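Local coordinates for 4-hydroxy-tetrahydrodipicolinate synthase (Thermotoga maritima, PDB 1O5K), which probably catalyses the condensation of pyruvate with L-aspartate beta-semialdehyde to 4-hydroxy-tetrahydrodipicolinate, a step in lysine biosynthesis, at residues A[259-264]-A[286-291]; A[266-271]-A[275-280]. One frame throughout, in Å; residues are numbered along the deposited sequence.

Interaction 1. Residues A[259-264]-A[286-291]; sequences FVETNP and VPASEK
Glu261 and Ser289 meet where a helix is about to begin: the carboxylate of Glu261 takes the backbone N-H of Ser289, the N-cap residue of helix 290-302, which belongs to the C-terminal helices that follow the TIM barrel of this DapA-family enzyme. Ser289 N lies 2.9 Å from Glu261 OE2, with an N-H...O angle of 163°, and it approaches the syn lone pair, on the side of the other carboxylate oxygen. The hydroxyl of the same serine comes within 3.3 Å of Glu261 OE2, at best a weak bond. Ala288 packs against the same oxygen, its CA 3.5 Å from Glu261 OE2.

The second oxygen is used differently. A water donates to Glu261 OE1 at 2.7 Å and, with its other proton, to Pro287 O at 2.7 Å, bridging the glutamate to the loop that leads into the helix. Both carboxylate oxygens are thus occupied, and the group's rotation is probably fixed between the peptide N-H and the water.

What brings it there is the shape of the side chain: with CG anti to the carbonyl carbon (chi1 -64°) and the chain extended beyond it, Glu261 spans the gap from its loop, where the nearest CA atoms, those of Glu261 and Ala288, are 7.3 Å apart. Thr292, in the first turn of the helix, completes the site, its hydroxyl bonded to OE2 while its backbone N is capped by Ser289. Thr122 of the second subunit packs on Glu261, placing this surface contact beside a subunit interface. The capping atom itself is Ser289 OG, set between the backbone N and the carbonyl carbon at chi1 70° and bonded to Thr292 N.

Interaction 2. Residues A[266-271]-A[275-280]; sequences PVKAAL and GFIENE
Leu271 O accepts the backbone N-H of Phe276 at 2.9 Å (N-H...O angle 167°), where the chain leaves helix 265-273 through Gly275 and turns back along the helix flank. The donor is tilted 29° from the plane of the Leu271 carbonyl. Gly275 has a positive phi, and a beta carbon there would collide with the carbonyl oxygen of the residue before, which explains the glycine.

Beyond the turn, Ile277 lies against two helix residues one turn apart. Its CG1 rests 3.7 Å from Leu271 CB, and its CD1 reaches across the aliphatic part of Lys268, 3.8 Å from CG, the two side chains crossing at about a right angle. Farther out on Leu271, CD2 touches CD1 of the Phe276 ring. Asn279 comes over the helix backbone nearby: CG anti to its backbone N (chi1 -175°) brings the amide close to Ala269, with ND2 3.6 Å from Ala269 N.

Lys268 is buried and bends at chi3 to bring NZ to the carbonyl oxygen of Glu280. The 3.0 Å bond between NZ and Glu280 O lies in the carbonyl plane. NZ also forms a salt bridge with Glu58 and donates to Thr23 O, so three oxygens grip the buried ammonium. A leucine in its place would lose the ammonium group and would probably leave the Glu58 carboxylate without its mate and the Glu280 and Thr23 carbonyls without this donor. The Glu280 carboxylate turns elsewhere, to the backbone N-H groups of Asn27 and Gly28.

Together these contacts make up a Schellman C-cap, followed by a returning chain that packs on its own helix, with the Lys268 side chain about 7 Å from that of Thr56, a predicted pyruvate-binding residue.

How the interactions relate
The two contacts fasten one stretch of chain at two levels. Their centres lie about 11 Å apart, each about 18 Å from the centre of the chain and on the same side of it. In sequence, 259-264 comes first, then both segments of interaction 2, and finally 286-291, so the wider closure brackets the local one. Segment 259-264 leads into helix 265-273, where interaction 2 starts, and the loop after that helix carries 275-280 and runs on into 286-291. Direct packing joins them: Ala288 CB meets Ala269 CB at 3.7 Å. Interaction 1 sits at the start of the last helix, interaction 2 at the end of the one before; together they link both to their loops.

Interaction 1. Residues A[259-264]-A[286-291]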
loop_
_atom_site.group_PDB
_atom_site.type_symbol
_atom_site.label_atom_id
_atom_site.label_comp_id
_atom_site.label_asym_id
_atom_site.label_seq_id
_atom_site.Cartn_x
_atom_site.Cartn_y
_atom_site.Cartn_z
ATOM N N PHE A 259 -16.314 -12.435 -2.785
ATOM C CA PHE A 259 -14.922 -12.310 -2.465
ATOM C C PHE A 259 -14.616 -11.995 -1.019
ATOM O O PHE A 259 -13.513 -11.611 -0.702
ATOM C CB PHE A 259 -14.313 -11.282 -3.430
ATOM C CG PHE A 259 -14.417 -11.708 -4.828
ATOM C CD1 PHE A 259 -13.403 -12.439 -5.395
ATOM C CD2 PHE A 259 -15.559 -11.434 -5.571
ATOM C CE1 PHE A 259 -13.502 -12.874 -6.733
ATOM C CE2 PHE A 259 -15.659 -11.857 -6.887
ATOM C CZ PHE A 259 -14.620 -12.579 -7.454
ATOM N N VAL A 260 -15.557 -12.258 -0.115
ATOM C CA VAL A 260 -15.261 -12.052 1.309
ATOM C C VAL A 260 -14.240 -13.078 1.820
ATOM O O VAL A 260 -13.613 -12.852 2.840
ATOM C CB VAL A 260 -16.524 -12.006 2.184
ATOM C CG1 VAL A 260 -17.369 -10.802 1.815
ATOM C CG2 VAL A 260 -17.371 -13.277 2.041
ATOM N N GLU A 261 -14.147 -14.226 1.151
ATOM C CA GLU A 261 -13.041 -15.151 1.322
ATOM C C GLU A 261 -12.523 -15.388 -0.061
ATOM O O GLU A 261 -13.211 -15.104 -1.029
ATOM C CB GLU A 261 -13.518 -16.472 1.909
ATOM C CG GLU A 261 -14.066 -16.283 3.307
ATOM C CD GLU A 261 -14.338 -17.605 3.992
ATOM O OE1 GLU A 261 -13.383 -18.350 4.252
ATOM O OE2 GLU A 261 -15.510 -17.898 4.245
ATOM N N THR A 262 -11.313 -15.920 -0.159
ATOM C CA THR A 262 -10.702 -16.132 -1.466
ATOM C C THR A 262 -11.600 -16.923 -2.417
ATOM O O THR A 262 -12.063 -18.012 -2.089
ATOM C CB THR A 262 -9.418 -16.906 -1.271
ATOM O OG1 THR A 262 -8.529 -16.133 -0.459
ATOM C CG2 THR A 262 -8.732 -17.132 -2.638
ATOM N N ASN A 263 -11.764 -16.408 -3.641
ATOM C CA ASN A 263 -12.507 -17.093 -4.689
ATOM C C ASN A 263 -11.683 -18.329 -5.074
ATOM O O ASN A 263 -10.460 -18.196 -5.242
ATOM C CB ASN A 263 -12.586 -16.136 -5.895
ATOM C CG ASN A 263 -13.061 -16.784 -7.135
ATOM O OD1 ASN A 263 -12.347 -16.780 -8.149
ATOM N ND2 ASN A 263 -14.289 -17.264 -7.130
ATOM N N PRO A 264 -12.285 -19.498 -5.302
ATOM C CA PRO A 264 -13.744 -19.742 -5.332
ATOM C C PRO A 264 -14.432 -20.281 -4.069
ATOM O O PRO A 264 -15.450 -20.987 -4.193
ATOM C CB PRO A 264 -13.857 -20.773 -6.422
ATOM C CG PRO A 264 -12.614 -21.615 -6.255
ATOM C CD PRO A 264 -11.528 -20.668 -5.781
ATOM N N VAL A 286 -10.558 -24.595 1.554
ATOM C CA VAL A 286 -11.497 -25.225 2.466
ATOM C C VAL A 286 -12.819 -24.506 2.321
ATOM O O VAL A 286 -12.852 -23.404 1.783
ATOM C CB VAL A 286 -11.062 -25.174 3.924
ATOM C CG1 VAL A 286 -9.696 -25.914 4.161
ATOM C CG2 VAL A 286 -11.056 -23.718 4.447
ATOM N N PRO A 287 -13.919 -25.148 2.696
ATOM C CA PRO A 287 -15.235 -24.504 2.628
ATOM C C PRO A 287 -15.398 -23.190 3.403
ATOM O O PRO A 287 -14.770 -22.932 4.436
ATOM C CB PRO A 287 -16.179 -25.572 3.195
ATOM C CG PRO A 287 -15.519 -26.870 2.824
ATOM C CD PRO A 287 -14.031 -26.557 3.094
ATOM N N ALA A 288 -16.336 -22.406 2.896
ATOM C CA ALA A 288 -16.678 -21.107 3.422
ATOM C C ALA A 288 -17.059 -21.197 4.860
ATOM O O ALA A 288 -17.617 -22.215 5.315
ATOM C CB ALA A 288 -17.857 -20.487 2.633
ATOM N N SER A 289 -16.715 -20.143 5.603
ATOM C CA SER A 289 -17.174 -20.020 6.986
ATOM C C SER A 289 -18.680 -19.847 7.028
ATOM O O SER A 289 -19.280 -19.426 6.047
ATOM C CB SER A 289 -16.592 -18.791 7.647
ATOM O OG SER A 289 -17.184 -17.633 7.085
ATOM N N GLU A 290 -19.279 -20.133 8.183
ATOM C CA GLU A 290 -20.737 -19.936 8.375
ATOM C C GLU A 290 -21.198 -18.487 8.170
ATOM O O GLU A 290 -22.300 -18.245 7.686
ATOM C CB GLU A 290 -21.154 -20.354 9.792
ATOM C CG GLU A 290 -21.058 -21.851 10.036
ATOM N N LYS A 291 -20.367 -17.542 8.598
ATOM C CA LYS A 291 -20.595 -16.126 8.344
ATOM C C LYS A 291 -20.735 -15.810 6.852
ATOM O O LYS A 291 -21.682 -15.127 6.470
ATOM C CB LYS A 291 -19.480 -15.264 8.977
ATOM C CG LYS A 291 -19.695 -15.075 10.485
ATOM C CD LYS A 291 -18.646 -14.164 11.106
ATOM C CE LYS A 291 -18.731 -14.170 12.644
ATOM N NZ LYS A 291 -17.523 -13.499 13.253
HETATM O O HOH W 1 -13.531 -20.730 5.437
#

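Interaction 2. Residues A[266-271]-A[275-280]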
loop_
_atom_site.group_PDB
_atom_site.type_symbol
_atom_site.label_atom_id
_atom_site.label_comp_id
_atom_site.label_asym_id
_atom_site.label_seq_id
_atom_site.Cartn_x
_atom_site.Cartn_y
_atom_site.Cartn_z
ATOM N N PRO A 266 -16.273 -18.627 -1.710
ATOM C CA PRO A 266 -17.682 -18.149 -1.657
ATOM C C PRO A 266 -18.572 -18.618 -2.794
ATOM O O PRO A 266 -19.692 -19.093 -2.541
ATOM C CB PRO A 266 -17.524 -16.620 -1.702
ATOM C CG PRO A 266 -16.119 -16.413 -1.100
ATOM C CD PRO A 266 -15.356 -17.463 -1.836
ATOM N N VAL A 267 -18.052 -18.581 -4.010
ATOM C CA VAL A 267 -18.910 -18.973 -5.172
ATOM C C VAL A 267 -19.345 -20.461 -5.103
ATOM O O VAL A 267 -20.520 -20.801 -5.405
ATOM C CB VAL A 267 -18.277 -18.560 -6.516
ATOM C CG1 VAL A 267 -17.094 -19.432 -6.892
ATOM C CG2 VAL A 267 -19.331 -18.598 -7.629
ATOM N N LYS A 268 -18.476 -21.335 -4.604
ATOM C CA LYS A 268 -18.866 -22.730 -4.421
ATOM C C LYS A 268 -19.938 -22.845 -3.342
ATOM O O LYS A 268 -20.870 -23.596 -3.518
ATOM C CB LYS A 268 -17.675 -23.657 -4.153
ATOM C CG LYS A 268 -16.881 -23.982 -5.414
ATOM C CD LYS A 268 -15.849 -25.061 -5.206
ATOM C CE LYS A 268 -15.778 -25.972 -6.390
ATOM N NZ LYS A 268 -14.811 -27.064 -6.271
ATOM N N ALA A 269 -19.819 -22.081 -2.251
ATOM C CA ALA A 269 -20.865 -22.118 -1.190
ATOM C C ALA A 269 -22.218 -21.615 -1.740
ATOM O O ALA A 269 -23.251 -22.189 -1.469
ATOM C CB ALA A 269 -20.428 -21.360 0.060
ATOM N N ALA A 270 -22.167 -20.580 -2.569
ATOM C CA ALA A 270 -23.320 -20.038 -3.273
ATOM C C ALA A 270 -23.977 -21.070 -4.224
ATOM O O ALA A 270 -25.199 -21.288 -4.190
ATOM C CB ALA A 270 -22.896 -18.748 -4.049
ATOM N N LEU A 271 -23.169 -21.716 -5.062
ATOM C CA LEU A 271 -23.673 -22.769 -5.968
ATOM C C LEU A 271 -24.294 -23.922 -5.190
ATOM O O LEU A 271 -25.345 -24.504 -5.592
ATOM C CB LEU A 271 -22.552 -23.238 -6.880
ATOM C CG LEU A 271 -22.233 -22.166 -7.960
ATOM C CD1 LEU A 271 -20.915 -22.525 -8.602
ATOM C CD2 LEU A 271 -23.296 -22.112 -8.990
ATOM N N GLY A 275 -28.203 -25.390 -5.074
ATOM C CA GLY A 275 -28.533 -26.780 -5.433
ATOM C C GLY A 275 -27.763 -27.328 -6.618
ATOM O O GLY A 275 -28.083 -28.376 -7.115
ATOM N N PHE A 276 -26.688 -26.669 -7.027
ATOM C CA PHE A 276 -25.958 -27.074 -8.236
ATOM C C PHE A 276 -24.804 -28.045 -7.973
ATOM O O PHE A 276 -24.564 -28.935 -8.799
ATOM C CB PHE A 276 -25.385 -25.873 -8.962
ATOM C CG PHE A 276 -26.340 -25.157 -9.843
ATOM C CD1 PHE A 276 -26.845 -23.921 -9.474
ATOM C CD2 PHE A 276 -26.686 -25.672 -11.078
ATOM C CE1 PHE A 276 -27.708 -23.237 -10.301
ATOM C CE2 PHE A 276 -27.564 -24.983 -11.908
ATOM C CZ PHE A 276 -28.066 -23.767 -11.511
ATOM N N ILE A 277 -24.079 -27.849 -6.868
ATOM C CA ILE A 277 -22.855 -28.615 -6.573
ATOM C C ILE A 277 -22.803 -28.917 -5.078
ATOM O O ILE A 277 -23.570 -28.330 -4.291
ATOM C CB ILE A 277 -21.602 -27.838 -7.001
ATOM C CG1 ILE A 277 -21.350 -26.628 -6.084
ATOM C CG2 ILE A 277 -21.687 -27.405 -8.422
ATOM C CD1 ILE A 277 -19.933 -25.990 -6.315
ATOM N N GLU A 278 -21.925 -29.842 -4.705
ATOM C CA GLU A 278 -21.539 -30.031 -3.322
ATOM C C GLU A 278 -20.542 -28.942 -2.985
ATOM O O GLU A 278 -19.874 -28.391 -3.871
ATOM C CB GLU A 278 -20.854 -31.369 -3.088
ATOM C CG GLU A 278 -21.608 -32.584 -3.567
ATOM C CD GLU A 278 -22.810 -32.914 -2.711
ATOM O OE1 GLU A 278 -23.069 -32.246 -1.690
ATOM O OE2 GLU A 278 -23.527 -33.842 -3.105
ATOM N N ASN A 279 -20.501 -28.568 -1.713
ATOM C CA ASN A 279 -19.650 -27.487 -1.257
ATOM C C ASN A 279 -18.275 -28.084 -0.871
ATOM O O ASN A 279 -17.956 -28.206 0.305
ATOM C CB ASN A 279 -20.314 -26.767 -0.105
ATOM C CG ASN A 279 -19.558 -25.546 0.350
ATOM O OD1 ASN A 279 -19.717 -25.069 1.476
ATOM N ND2 ASN A 279 -18.751 -25.053 -0.485
ATOM N N GLU A 280 -17.515 -28.524 -1.885
ATOM C CA GLU A 280 -16.254 -29.243 -1.643
ATOM C C GLU A 280 -15.179 -28.522 -2.422
ATOM O O GLU A 280 -15.403 -28.141 -3.580
ATOM C CB GLU A 280 -16.308 -30.677 -2.157
ATOM C CG GLU A 280 -17.133 -31.645 -1.358
ATOM C CD GLU A 280 -16.820 -33.076 -1.739
ATOM O OE1 GLU A 280 -15.658 -33.394 -2.134
ATOM O OE2 GLU A 280 -17.740 -33.874 -1.644
#